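Local coordinates for protein Mypaa.01249.c (Mycobacterium paratuberculosis, PDB 3RD5) that is probably an oxidoreductase of the short-chain dehydrogenase/reductase family, built on a Rossmann-type fold, with no substrate established, at residues N115-F120 / E282-T287; Q72-V77 / D106-Q111; S76-A81 / T123-P128. One frame throughout, in Å; residues are numbered along the deposited sequence.

Helix 110-126 takes part in all three contacts. Contact 2 joins the loop leading into it, and its first turn, to the start of helix 74-82; contact 3 joins its far end to the same helix, and contact 1 sets its middle against the end of helix 271-285. Contacts 1 and 3 are largely buried and made by van der Waals touches; contact 2, only partly buried, adds a backbone-to-carboxylate hydrogen bond and a bridging water. Centres lie about 9 Å apart for contacts 1 and 2 and about 14 Å for contacts 2 and 3. Phe108 CD2 lies 3.6 Å from Leu117 CD1, and Asn124 ND2 probably hydrogen-bonds Thr287 OG1 (3.2 Å).

Contact 1 (N115-F120 / E282-T287); sequences NHLGHF and EQLTKT
The packing of the C-terminal helix 271-285 on helix 110-126 of the Rossmann-type domain is carried by Phe120 and Leu117 against Glu282, Leu284, Thr285 and Thr287. Phe120 has CG anti to its own N (chi1 -180°), which extends the ring toward the end of the other helix. Thr285 OG1 sits at the ring edge, near its plane, 3.5 Å from Phe120 CD2. On the same rim Phe120 CZ meets Glu282 CG at 3.7 Å, also in plane, and the ring lies 60° from the Glu282 carboxylate, whose OE2 is held by Trp278 and Phe289 N. Trp278 also meets the Phe120 ring edge-to-face.

One turn earlier on helix 110-126, Leu117 CD1 touches Leu284 CD1 at 4.0 Å, and Leu117 O lies 3.6 Å from Thr285 CG2. The Thr285 hydroxyl is turned between N and the carbonyl carbon (chi1 65°), where it bonds Ser281 O in the preceding turn and accepts from Thr287 OG1 at 2.9 Å. Lys286, with positive phi, ends the helix and swings the chain back so that Thr287 returns to the Phe120 ring. This is mixed apolar and polar packing of the last helix and its following turn on helix 110-126 of a short-chain dehydrogenase/reductase fold.

Contact 2 (Q72-V77 / D106-Q111); sequences QDLSSV and DGFESQ
Leu74 gives its N-H to Asp106 and lays its side chain against both Asp106 and Phe108. Leu74 N donates to Asp106 OD2 over 2.8 Å in a nearly straight bond (168°), reaching the oxygen on its syn side, 21° out of the carboxylate plane. The same oxygen lies 3.5 Å from Leu74 CG, the leucine side chain passing the carboxylate at a slant. Asp106 CG stands beside its own N and anti to the carbonyl carbon (chi1 -56°), which directs the carboxylate at the first turn of helix 74-82.

Against Phe108 the leucine comes at about a right angle. Leu74 CD1 approaches the ring edge near its plane, 3.9 Å from Phe108 CE2, while Asp106 CB lies over one face of that ring, offset toward the rim, 3.8 Å above its plane. Phe108 thus meets the leucine by its rim and the aspartate methylene by a face.

A water accepts from Ser75 N and donates to Asp106 OD1 at 2.7 Å, so both carboxylate oxygens are tied to the helix start, one directly and one through water. Asp73, the N-cap, turns its carboxylate to the same end: Asp73 OD1 takes Ser75 OG at 2.6 Å, with weak bonds from the backbone N of Ser75 and Ser76. Asp73 OD1 and Asp106 OD2 are 4.7 Å apart, and the helix N-terminus probably moderates their like charges.

This is a capped helix N-terminus, with Asp73 as N-cap and a second carboxylate supplied from the loop before helix 110-126, in a Rossmann-type short-chain dehydrogenase/reductase domain.

Contact 3 (S76-A81 / T123-P128); sequences SVRRFA and TNLLLP
Leu125 makes most of the contact between helix 74-82 and the far end of helix 110-126, touching Val77, Arg78 and Ala81 with different parts of its side chain. Its CB lies 3.7 Å from Ala81 CB, and CG stands anti to the carbonyl carbon (chi1 -68°), which directs the methyls toward Arg78 and Val77. There Leu125 CD1 meets Arg78 CG at 3.8 Å and Val77 CG1 at 4.2 Å, touching both. In one of two modelled conformers of Arg78, the second methyl, Leu125 CD2, sits over one face of the guanidinium, 3.7 Å from Arg78 NH1. The two side chains cross at about a right angle in this conformer.

Beside this set, Leu126 reaches Ala81 with one methyl, CD2, which is 3.7 Å from Ala81 O and 4.0 Å from Ala81 CB. Two consecutive leucines therefore meet one small residue, and the helices come close here, with the CA atoms of Ala81 and Leu126 6.2 Å apart.

Further partners surround these groups. In the same conformer the Arg78 chain, extended from CG to NE, carries the guanidinium over Leu125 CD2 and on to the turn at 286-287, where NH2 makes a weak hydrogen bond to Lys286 O and the side chain touches Thr287. Val77 also packs on Ala121 and Leu122, one turn earlier in helix 110-126, and Leu126 touches Val84 and Leu90 of strand 87-92.

Dispersion and close fit therefore account for the direct contact between these segments. Where the modelled arginine conformer applies, the guanidinium offers a flat face to the leucine while NH2 makes a weak bond to Lys286 O, consistent with an arginine that covers the outer margin of an otherwise aliphatic helix interface.

Contact 1 (N115-F120 / E282-T287)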
ATOM      1  N   ASN A 115      -3.463  -7.577   1.930  1.00 11.71           N
ATOM      2  CA  ASN A 115      -3.520  -6.261   1.314  1.00 11.04           C
ATOM      3  C   ASN A 115      -3.762  -5.179   2.346  1.00 11.54           C
ATOM      4  O   ASN A 115      -3.253  -4.071   2.213  1.00 12.19           O
ATOM      5  CB  ASN A 115      -4.651  -6.239   0.297  1.00 11.43           C
ATOM      6  CG  ASN A 115      -4.457  -7.193  -0.876  1.00 11.59           C
ATOM      7  OD1 ASN A 115      -3.379  -7.784  -1.050  1.00 12.55           O
ATOM      8  ND2 ASN A 115      -5.506  -7.357  -1.697  1.00 11.86           N
ATOM      9  N   HIS A 116      -4.561  -5.499   3.367  1.00 11.51           N
ATOM     10  CA  HIS A 116      -4.859  -4.549   4.426  1.00 10.89           C
ATOM     11  C   HIS A 116      -4.184  -4.873   5.765  1.00 11.52           C
ATOM     12  O   HIS A 116      -3.416  -4.061   6.297  1.00 12.91           O
ATOM     13  CB  HIS A 116      -6.391  -4.391   4.615  1.00 12.02           C
ATOM     14  CG  HIS A 116      -6.762  -3.584   5.804  1.00 11.55           C
ATOM     15  ND1 HIS A 116      -6.466  -2.245   5.924  1.00 13.29           N
ATOM     16  CD2 HIS A 116      -7.393  -3.935   6.949  1.00 12.59           C
ATOM     17  CE1 HIS A 116      -6.876  -1.810   7.109  1.00 13.48           C
ATOM     18  NE2 HIS A 116      -7.452  -2.822   7.756  1.00 12.94           N
ATOM     19  N   LEU A 117      -4.491  -6.024   6.363  1.00 11.54           N
ATOM     20  CA  LEU A 117      -4.055  -6.237   7.752  1.00 12.42           C
ATOM     21  C   LEU A 117      -2.561  -6.288   7.941  1.00 12.13           C
ATOM     22  O   LEU A 117      -2.020  -5.724   8.898  1.00 12.57           O
ATOM     23  CB  LEU A 117      -4.735  -7.470   8.395  1.00 12.55           C
ATOM     24  CG  LEU A 117      -6.270  -7.363   8.510  1.00 11.88           C
ATOM     25  CD1 LEU A 117      -6.939  -8.748   8.777  1.00 14.49           C
ATOM     26  CD2 LEU A 117      -6.724  -6.344   9.585  1.00 13.20           C
ATOM     27  N   GLY A 118      -1.862  -6.923   7.003  1.00 12.50           N
ATOM     28  CA  GLY A 118      -0.399  -6.981   7.137  1.00 12.87           C
ATOM     29  C   GLY A 118       0.228  -5.580   6.984  1.00 12.00           C
ATOM     30  O   GLY A 118       1.164  -5.246   7.687  1.00 13.23           O
ATOM     31  N   HIS A 119      -0.304  -4.794   6.069  1.00 12.08           N
ATOM     32  CA  HIS A 119       0.099  -3.388   5.880  1.00 12.04           C
ATOM     33  C   HIS A 119      -0.250  -2.498   7.071  1.00 12.09           C
ATOM     34  O   HIS A 119       0.509  -1.609   7.452  1.00 12.77           O
ATOM     35  CB  HIS A 119      -0.472  -2.822   4.586  1.00 12.63           C
ATOM     36  CG  HIS A 119       0.271  -3.260   3.354  1.00 11.66           C
ATOM     37  ND1 HIS A 119      -0.382  -3.638   2.198  1.00 12.62           N
ATOM     38  CD2 HIS A 119       1.597  -3.270   3.068  1.00 11.50           C
ATOM     39  CE1 HIS A 119       0.535  -3.896   1.261  1.00 12.26           C
ATOM     40  NE2 HIS A 119       1.753  -3.722   1.779  1.00 12.00           N
ATOM     41  N   PHE A 120      -1.413  -2.751   7.677  1.00 11.84           N
ATOM     42  CA  PHE A 120      -1.831  -2.043   8.881  1.00 12.40           C
ATOM     43  C   PHE A 120      -0.812  -2.253  10.001  1.00 12.26           C
ATOM     44  O   PHE A 120      -0.359  -1.291  10.639  1.00 13.16           O
ATOM     45  CB  PHE A 120      -3.210  -2.565   9.292  1.00 12.18           C
ATOM     46  CG  PHE A 120      -3.781  -1.914  10.528  1.00 12.49           C
ATOM     47  CD1 PHE A 120      -4.539  -0.771  10.415  1.00 13.01           C
ATOM     48  CD2 PHE A 120      -3.533  -2.418  11.794  1.00 13.97           C
ATOM     49  CE1 PHE A 120      -5.061  -0.134  11.538  1.00 14.51           C
ATOM     50  CE2 PHE A 120      -4.054  -1.785  12.926  1.00 14.72           C
ATOM     51  CZ  PHE A 120      -4.797  -0.642  12.802  1.00 14.41           C
ATOM     52  N   GLU A 282      -6.847  -3.100  14.820  1.00 14.43           N
ATOM     53  CA  GLU A 282      -5.973  -3.145  15.988  1.00 15.18           C
ATOM     54  C   GLU A 282      -6.201  -4.464  16.738  1.00 16.38           C
ATOM     55  O   GLU A 282      -5.254  -5.115  17.176  1.00 17.14           O
ATOM     56  CB  GLU A 282      -6.210  -1.940  16.943  1.00 15.70           C
ATOM     57  CG  GLU A 282      -5.720  -0.604  16.416  1.00 15.84           C
ATOM     58  CD  GLU A 282      -5.543   0.472  17.470  1.00 20.40           C
ATOM     59  OE1 GLU A 282      -6.013   0.268  18.618  1.00 23.33           O
ATOM     60  OE2 GLU A 282      -4.949   1.524  17.154  1.00 18.16           O
ATOM     61  N   GLN A 283      -7.452  -4.859  16.901  1.00 16.70           N
ATOM     62  CA  GLN A 283      -7.748  -6.093  17.630  0.50 16.97           C
ATOM     63  C   GLN A 283      -7.224  -7.321  16.887  1.00 17.49           C
ATOM     64  O   GLN A 283      -6.672  -8.208  17.507  1.00 18.87           O
ATOM     65  CB  GLN A 283      -9.239  -6.231  17.914  0.50 17.77           C
ATOM     66  CG  GLN A 283      -9.762  -5.159  18.816  0.50 16.67           C
ATOM     67  CD  GLN A 283     -11.263  -5.121  18.819  0.50 22.30           C
ATOM     68  OE1 GLN A 283     -11.924  -6.041  18.334  0.50 26.62           O
ATOM     69  NE2 GLN A 283     -11.815  -4.039  19.332  0.50 25.10           N
ATOM     70  N   LEU A 284      -7.385  -7.374  15.568  1.00 15.74           N
ATOM     71  CA  LEU A 284      -6.947  -8.522  14.817  1.00 15.60           C
ATOM     72  C   LEU A 284      -5.431  -8.645  14.759  1.00 16.01           C
ATOM     73  O   LEU A 284      -4.872  -9.772  14.751  1.00 17.41           O
ATOM     74  CB  LEU A 284      -7.525  -8.470  13.392  1.00 15.22           C
ATOM     75  CG  LEU A 284      -9.028  -8.718  13.234  1.00 14.62           C
ATOM     76  CD1 LEU A 284      -9.463  -8.393  11.800  1.00 15.78           C
ATOM     77  CD2 LEU A 284      -9.359 -10.206  13.574  1.00 18.41           C
ATOM     78  N   THR A 285      -4.752  -7.503  14.648  1.00 16.37           N
ATOM     79  CA  THR A 285      -3.289  -7.508  14.420  1.00 15.28           C
ATOM     80  C   THR A 285      -2.444  -7.375  15.693  1.00 17.14           C
ATOM     81  O   THR A 285      -1.233  -7.586  15.628  1.00 18.07           O
ATOM     82  CB  THR A 285      -2.831  -6.436  13.432  1.00 14.64           C
ATOM     83  OG1 THR A 285      -3.068  -5.123  13.967  1.00 14.84           O
ATOM     84  CG2 THR A 285      -3.523  -6.606  12.060  1.00 15.69           C
ATOM     85  N   LYS A 286      -3.083  -7.041  16.818  1.00 17.58           N
ATOM     86  CA  LYS A 286      -2.368  -6.727  18.067  1.00 18.83           C
ATOM     87  C   LYS A 286      -1.296  -5.669  17.850  1.00 18.71           C
ATOM     88  O   LYS A 286      -0.192  -5.748  18.407  1.00 21.33           O
ATOM     89  CB  LYS A 286      -1.852  -8.016  18.722  1.00 20.17           C
ATOM     90  CG  LYS A 286      -2.996  -9.036  19.031  1.00 25.57           C
ATOM     91  CD  LYS A 286      -4.144  -8.351  19.745  1.00 32.12           C
ATOM     92  CE  LYS A 286      -5.338  -9.258  20.075  1.00 36.08           C
ATOM     93  NZ  LYS A 286      -6.540  -8.376  20.273  1.00 35.71           N
ATOM     94  N   THR A 287      -1.634  -4.672  17.031  1.00 17.39           N
ATOM     95  CA  THR A 287      -0.837  -3.448  16.865  1.00 17.61           C
ATOM     96  C   THR A 287      -1.774  -2.267  17.066  1.00 19.41           C
ATOM     97  O   THR A 287      -2.995  -2.385  16.962  1.00 20.77           O
ATOM     98  CB  THR A 287      -0.115  -3.319  15.487  1.00 17.44           C
ATOM     99  OG1 THR A 287      -1.086  -3.109  14.457  1.00 17.62           O
ATOM    100  CG2 THR A 287       0.710  -4.563  15.215  1.00 17.60           C
TER

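Contact 2 (Q72-V77 / D106-Q111)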
ATOM      1  N   GLN A  72       1.494 -12.241   5.070  1.00 15.55           N
ATOM      2  CA  GLN A  72       0.549 -13.247   5.581  1.00 16.22           C
ATOM      3  C   GLN A  72       0.977 -13.894   6.881  1.00 16.66           C
ATOM      4  O   GLN A  72       0.415 -14.928   7.272  1.00 17.58           O
ATOM      5  CB  GLN A  72       0.280 -14.339   4.529  1.00 16.87           C
ATOM      6  CG  GLN A  72      -0.248 -13.750   3.222  1.00 19.00           C
ATOM      7  CD  GLN A  72      -0.768 -14.779   2.221  1.00 26.71           C
ATOM      8  OE1 GLN A  72      -1.133 -15.910   2.581  1.00 33.53           O
ATOM      9  NE2 GLN A  72      -0.917 -14.344   0.973  1.00 26.14           N
ATOM     10  N   ASP A  73       1.944 -13.296   7.558  1.00 16.59           N
ATOM     11  CA  ASP A  73       2.469 -13.843   8.840  1.00 16.61           C
ATOM     12  C   ASP A  73       2.871 -12.648   9.707  1.00 16.75           C
ATOM     13  O   ASP A  73       3.890 -12.020   9.468  1.00 17.34           O
ATOM     14  CB  ASP A  73       3.632 -14.794   8.533  1.00 17.77           C
ATOM     15  CG  ASP A  73       4.281 -15.400   9.760  1.00 20.56           C
ATOM     16  OD1 ASP A  73       4.026 -14.943  10.887  1.00 22.01           O
ATOM     17  OD2 ASP A  73       5.061 -16.386   9.585  1.00 26.10           O
ATOM     18  N   LEU A  74       2.032 -12.304  10.678  1.00 15.91           N
ATOM     19  CA  LEU A  74       2.332 -11.138  11.497  1.00 15.57           C
ATOM     20  C   LEU A  74       3.667 -11.217  12.222  1.00 17.04           C
ATOM     21  O   LEU A  74       4.294 -10.184  12.503  1.00 17.11           O
ATOM     22  CB  LEU A  74       1.174 -10.826  12.456  1.00 16.74           C
ATOM     23  CG  LEU A  74      -0.122 -10.362  11.828  1.00 16.90           C
ATOM     24  CD1 LEU A  74      -1.238 -10.306  12.897  1.00 19.66           C
ATOM     25  CD2 LEU A  74       0.058  -8.972  11.194  1.00 21.28           C
ATOM     26  N   SER A  75       4.148 -12.423  12.545  1.00 17.44           N
ATOM     27  CA  SER A  75       5.470 -12.539  13.151  1.00 18.39           C
ATOM     28  C   SER A  75       6.594 -12.117  12.218  1.00 18.22           C
ATOM     29  O   SER A  75       7.564 -11.512  12.655  1.00 20.36           O
ATOM     30  CB  SER A  75       5.725 -13.944  13.701  1.00 19.79           C
ATOM     31  OG  SER A  75       5.964 -14.934  12.689  1.00 22.52           O
ATOM     32  N   SER A  76       6.419 -12.390  10.934  1.00 18.41           N
ATOM     33  CA  SER A  76       7.333 -11.928   9.916  1.00 17.07           C
ATOM     34  C   SER A  76       7.255 -10.402   9.722  1.00 16.41           C
ATOM     35  O   SER A  76       8.295  -9.754   9.589  1.00 17.34           O
ATOM     36  CB  SER A  76       6.962 -12.588   8.576  1.00 17.50           C
ATOM     37  OG  SER A  76       7.864 -12.144   7.567  1.00 19.18           O
ATOM     38  N   VAL A  77       6.053  -9.844   9.718  1.00 15.82           N
ATOM     39  CA  VAL A  77       5.888  -8.396   9.677  1.00 15.55           C
ATOM     40  C   VAL A  77       6.694  -7.739  10.801  1.00 16.06           C
ATOM     41  O   VAL A  77       7.393  -6.755  10.579  1.00 16.48           O
ATOM     42  CB  VAL A  77       4.402  -7.987   9.727  1.00 14.94           C
ATOM     43  CG1 VAL A  77       4.215  -6.412   9.806  1.00 16.39           C
ATOM     44  CG2 VAL A  77       3.640  -8.561   8.503  1.00 15.87           C
ATOM     45  N   ASP A 106      -2.269 -16.363  10.454  1.00 17.98           N
ATOM     46  CA  ASP A 106      -3.029 -15.754  11.539  1.00 17.87           C
ATOM     47  C   ASP A 106      -4.552 -15.931  11.457  1.00 17.78           C
ATOM     48  O   ASP A 106      -5.294 -15.410  12.300  1.00 20.01           O
ATOM     49  CB  ASP A 106      -2.634 -14.261  11.622  1.00 17.08           C
ATOM     50  CG  ASP A 106      -1.126 -14.091  11.806  1.00 20.04           C
ATOM     51  OD1 ASP A 106      -0.637 -14.470  12.904  1.00 22.77           O
ATOM     52  OD2 ASP A 106      -0.455 -13.668  10.845  1.00 18.81           O
ATOM     53  N   GLY A 107      -4.995 -16.677  10.457  1.00 18.05           N
ATOM     54  CA  GLY A 107      -6.415 -16.975  10.274  1.00 17.83           C
ATOM     55  C   GLY A 107      -7.221 -15.959   9.538  1.00 17.85           C
ATOM     56  O   GLY A 107      -8.465 -15.980   9.575  1.00 18.93           O
ATOM     57  N   PHE A 108      -6.534 -15.061   8.832  1.00 15.65           N
ATOM     58  CA  PHE A 108      -7.243 -14.039   8.086  1.00 15.08           C
ATOM     59  C   PHE A 108      -7.555 -14.540   6.672  1.00 14.38           C
ATOM     60  O   PHE A 108      -6.777 -15.279   6.083  1.00 14.67           O
ATOM     61  CB  PHE A 108      -6.421 -12.746   7.943  1.00 14.98           C
ATOM     62  CG  PHE A 108      -5.859 -12.190   9.229  1.00 15.40           C
ATOM     63  CD1 PHE A 108      -6.567 -12.237  10.431  1.00 14.79           C
ATOM     64  CD2 PHE A 108      -4.645 -11.509   9.203  1.00 14.81           C
ATOM     65  CE1 PHE A 108      -6.019 -11.688  11.567  1.00 15.24           C
ATOM     66  CE2 PHE A 108      -4.117 -10.924  10.371  1.00 15.60           C
ATOM     67  CZ  PHE A 108      -4.814 -11.062  11.542  1.00 15.95           C
ATOM     68  N   GLU A 109      -8.673 -14.104   6.086  1.00 14.33           N
ATOM     69  CA  GLU A 109      -8.910 -14.329   4.652  1.00 14.07           C
ATOM     70  C   GLU A 109      -7.732 -13.691   3.904  1.00 13.68           C
ATOM     71  O   GLU A 109      -7.246 -12.610   4.281  1.00 13.61           O
ATOM     72  CB  GLU A 109     -10.273 -13.777   4.230  1.00 13.31           C
ATOM     73  CG  GLU A 109     -10.630 -13.942   2.767  1.00 14.34           C
ATOM     74  CD  GLU A 109     -10.018 -12.866   1.850  1.00 13.95           C
ATOM     75  OE1 GLU A 109     -10.001 -11.690   2.282  1.00 14.39           O
ATOM     76  OE2 GLU A 109      -9.551 -13.196   0.726  1.00 13.75           O
ATOM     77  N   SER A 110      -7.237 -14.355   2.870  1.00 13.60           N
ATOM     78  CA  SER A 110      -5.916 -13.952   2.360  1.00 13.05           C
ATOM     79  C   SER A 110      -5.841 -12.559   1.741  1.00 12.99           C
ATOM     80  O   SER A 110      -4.813 -11.896   1.863  1.00 13.08           O
ATOM     81  CB  SER A 110      -5.304 -15.019   1.436  1.00 13.39           C
ATOM     82  OG  SER A 110      -5.954 -15.068   0.171  1.00 15.29           O
ATOM     83  N   GLN A 111      -6.904 -12.107   1.096  1.00 12.68           N
ATOM     84  CA  GLN A 111      -6.856 -10.787   0.460  1.00 12.39           C
ATOM     85  C   GLN A 111      -6.906  -9.694   1.523  1.00 12.52           C
ATOM     86  O   GLN A 111      -6.085  -8.776   1.503  1.00 12.60           O
ATOM     87  CB  GLN A 111      -7.922 -10.632  -0.623  1.00 11.99           C
ATOM     88  CG  GLN A 111      -7.778 -11.669  -1.720  1.00 12.81           C
ATOM     89  CD  GLN A 111      -8.654 -11.397  -2.908  1.00 12.62           C
ATOM     90  OE1 GLN A 111      -8.439 -10.420  -3.654  1.00 12.35           O
ATOM     91  NE2 GLN A 111      -9.652 -12.260  -3.123  1.00 13.80           N
TER
HETATM   92  O   HOH W   1       2.014 -14.731  13.149  1.00 23.79           O

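Contact 3 (S76-A81 / T123-P128)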
ATOM      1  N   SER A  76       6.419 -12.390  10.934  1.00 18.41           N
ATOM      2  CA  SER A  76       7.333 -11.928   9.916  1.00 17.07           C
ATOM      3  C   SER A  76       7.255 -10.402   9.722  1.00 16.41           C
ATOM      4  O   SER A  76       8.295  -9.754   9.589  1.00 17.34           O
ATOM      5  CB  SER A  76       6.962 -12.588   8.576  1.00 17.50           C
ATOM      6  OG  SER A  76       7.864 -12.144   7.567  1.00 19.18           O
ATOM      7  N   VAL A  77       6.053  -9.844   9.718  1.00 15.82           N
ATOM      8  CA  VAL A  77       5.888  -8.396   9.677  1.00 15.55           C
ATOM      9  C   VAL A  77       6.694  -7.739  10.801  1.00 16.06           C
ATOM     10  O   VAL A  77       7.393  -6.755  10.579  1.00 16.48           O
ATOM     11  CB  VAL A  77       4.402  -7.987   9.727  1.00 14.94           C
ATOM     12  CG1 VAL A  77       4.215  -6.412   9.806  1.00 16.39           C
ATOM     13  CG2 VAL A  77       3.640  -8.561   8.503  1.00 15.87           C
ATOM     14  N   ARG A  78       6.556  -8.270  12.014  0.70 16.96           N
ATOM     15  CA  ARG A  78       7.239  -7.725  13.198  0.70 18.27           C
ATOM     16  C   ARG A  78       8.752  -7.812  13.082  0.70 18.70           C
ATOM     17  O   ARG A  78       9.462  -6.844  13.384  0.70 19.13           O
ATOM     18  CB  ARG A  78       6.753  -8.431  14.467  0.70 19.46           C
ATOM     19  CG  ARG A  78       5.350  -8.060  14.851  0.70 23.16           C
ATOM     20  CD  ARG A  78       4.966  -8.581  16.253  0.70 28.70           C
ATOM     21  NE  ARG A  78       3.875  -7.769  16.756  0.70 32.72           N
ATOM     22  CZ  ARG A  78       4.020  -6.631  17.424  0.70 31.04           C
ATOM     23  NH1 ARG A  78       5.218  -6.154  17.773  0.70 35.53           N
ATOM     24  NH2 ARG A  78       2.939  -5.984  17.794  0.70 33.33           N
ATOM     25  N   ARG A  79       9.255  -8.954  12.642  1.00 18.41           N
ATOM     26  CA  ARG A  79      10.706  -9.150  12.485  1.00 19.72           C
ATOM     27  C   ARG A  79      11.256  -8.167  11.425  1.00 18.88           C
ATOM     28  O   ARG A  79      12.304  -7.536  11.627  1.00 20.07           O
ATOM     29  CB  ARG A  79      10.970 -10.604  12.102  1.00 21.47           C
ATOM     30  CG  ARG A  79      10.901 -11.580  13.262  1.00 25.13           C
ATOM     31  CD  ARG A  79      11.494 -12.953  12.882  1.00 29.09           C
ATOM     32  NE  ARG A  79      10.920 -13.529  11.663  1.00 27.92           N
ATOM     33  CZ  ARG A  79       9.803 -14.253  11.586  1.00 30.19           C
ATOM     34  NH1 ARG A  79       9.091 -14.536  12.676  1.00 31.03           N
ATOM     35  NH2 ARG A  79       9.400 -14.720  10.409  1.00 31.20           N
ATOM     36  N   PHE A  80      10.533  -8.017  10.323  1.00 17.52           N
ATOM     37  CA  PHE A  80      10.959  -7.098   9.268  1.00 17.17           C
ATOM     38  C   PHE A  80      10.976  -5.659   9.783  1.00 17.75           C
ATOM     39  O   PHE A  80      11.955  -4.924   9.626  1.00 18.57           O
ATOM     40  CB  PHE A  80      10.079  -7.209   8.022  1.00 16.45           C
ATOM     41  CG  PHE A  80      10.325  -6.082   7.063  1.00 16.62           C
ATOM     42  CD1 PHE A  80      11.446  -6.108   6.232  1.00 17.15           C
ATOM     43  CD2 PHE A  80       9.521  -4.962   7.038  1.00 16.49           C
ATOM     44  CE1 PHE A  80      11.745  -5.021   5.409  1.00 17.57           C
ATOM     45  CE2 PHE A  80       9.837  -3.876   6.219  1.00 17.42           C
ATOM     46  CZ  PHE A  80      10.952  -3.920   5.405  1.00 16.59           C
ATOM     47  N   ALA A  81       9.895  -5.235  10.426  1.00 16.59           N
ATOM     48  CA  ALA A  81       9.828  -3.874  10.923  1.00 18.13           C
ATOM     49  C   ALA A  81      10.915  -3.554  11.915  1.00 19.27           C
ATOM     50  O   ALA A  81      11.466  -2.442  11.907  1.00 19.65           O
ATOM     51  CB  ALA A  81       8.435  -3.599  11.548  1.00 18.49           C
ATOM     52  N   THR A 123       2.636  -0.644   9.111  1.00 13.64           N
ATOM     53  CA  THR A 123       2.616   0.816   9.226  1.00 13.05           C
ATOM     54  C   THR A 123       2.661   1.265  10.693  1.00 14.44           C
ATOM     55  O   THR A 123       3.470   2.138  11.068  1.00 15.28           O
ATOM     56  CB  THR A 123       1.392   1.414   8.512  1.00 13.37           C
ATOM     57  OG1 THR A 123       1.387   1.013   7.142  1.00 12.91           O
ATOM     58  CG2 THR A 123       1.428   2.966   8.604  1.00 14.25           C
ATOM     59  N   ASN A 124       1.868   0.628  11.552  1.00 14.32           N
ATOM     60  CA  ASN A 124       1.897   1.028  12.955  1.00 15.23           C
ATOM     61  C   ASN A 124       3.269   0.761  13.575  1.00 15.30           C
ATOM     62  O   ASN A 124       3.703   1.528  14.441  1.00 16.84           O
ATOM     63  CB  ASN A 124       0.831   0.277  13.773  1.00 16.44           C
ATOM     64  CG  ASN A 124      -0.527   0.873  13.637  1.00 18.55           C
ATOM     65  OD1 ASN A 124      -0.674   2.097  13.466  1.00 18.09           O
ATOM     66  ND2 ASN A 124      -1.565   0.001  13.768  1.00 18.95           N
ATOM     67  N   LEU A 125       3.936  -0.302  13.167  1.00 15.15           N
ATOM     68  CA  LEU A 125       5.245  -0.632  13.725  1.00 16.39           C
ATOM     69  C   LEU A 125       6.348   0.301  13.209  1.00 16.92           C
ATOM     70  O   LEU A 125       7.278   0.617  13.972  1.00 19.23           O
ATOM     71  CB  LEU A 125       5.588  -2.079  13.424  1.00 16.76           C
ATOM     72  CG  LEU A 125       4.730  -3.113  14.142  1.00 18.29           C
ATOM     73  CD1 LEU A 125       4.889  -4.487  13.512  1.00 20.37           C
ATOM     74  CD2 LEU A 125       5.054  -3.150  15.663  1.00 21.17           C
ATOM     75  N   LEU A 126       6.238   0.809  11.985  1.00 15.63           N
ATOM     76  CA  LEU A 126       7.251   1.719  11.422  1.00 16.15           C
ATOM     77  C   LEU A 126       7.031   3.202  11.730  1.00 16.56           C
ATOM     78  O   LEU A 126       7.971   4.003  11.670  1.00 16.85           O
ATOM     79  CB  LEU A 126       7.362   1.523   9.921  1.00 15.24           C
ATOM     80  CG  LEU A 126       7.934   0.193   9.464  1.00 15.90           C
ATOM     81  CD1 LEU A 126       7.975   0.096   7.903  1.00 19.14           C
ATOM     82  CD2 LEU A 126       9.353   0.000  10.026  1.00 18.93           C
ATOM     83  N   LEU A 127       5.780   3.605  11.994  1.00 16.46           N
ATOM     84  CA  LEU A 127       5.431   5.006  12.136  1.00 16.13           C
ATOM     85  C   LEU A 127       6.355   5.837  13.037  1.00 16.94           C
ATOM     86  O   LEU A 127       6.690   6.962  12.644  1.00 17.51           O
ATOM     87  CB  LEU A 127       3.980   5.190  12.598  1.00 17.00           C
ATOM     88  CG  LEU A 127       2.928   5.225  11.510  1.00 17.63           C
ATOM     89  CD1 LEU A 127       1.527   5.118  12.118  1.00 19.13           C
ATOM     90  CD2 LEU A 127       2.982   6.474  10.614  1.00 18.29           C
ATOM     91  N   PRO A 128       6.776   5.299  14.185  1.00 17.60           N
ATOM     92  CA  PRO A 128       7.679   6.086  15.045  1.00 18.94           C
ATOM     93  C   PRO A 128       9.034   6.424  14.425  1.00 18.17           C
ATOM     94  O   PRO A 128       9.754   7.282  14.985  1.00 20.32           O
ATOM     95  CB  PRO A 128       7.854   5.184  16.272  1.00 19.91           C
ATOM     96  CG  PRO A 128       6.680   4.307  16.261  1.00 19.87           C
ATOM     97  CD  PRO A 128       6.393   4.031  14.829  1.00 17.85           C
TER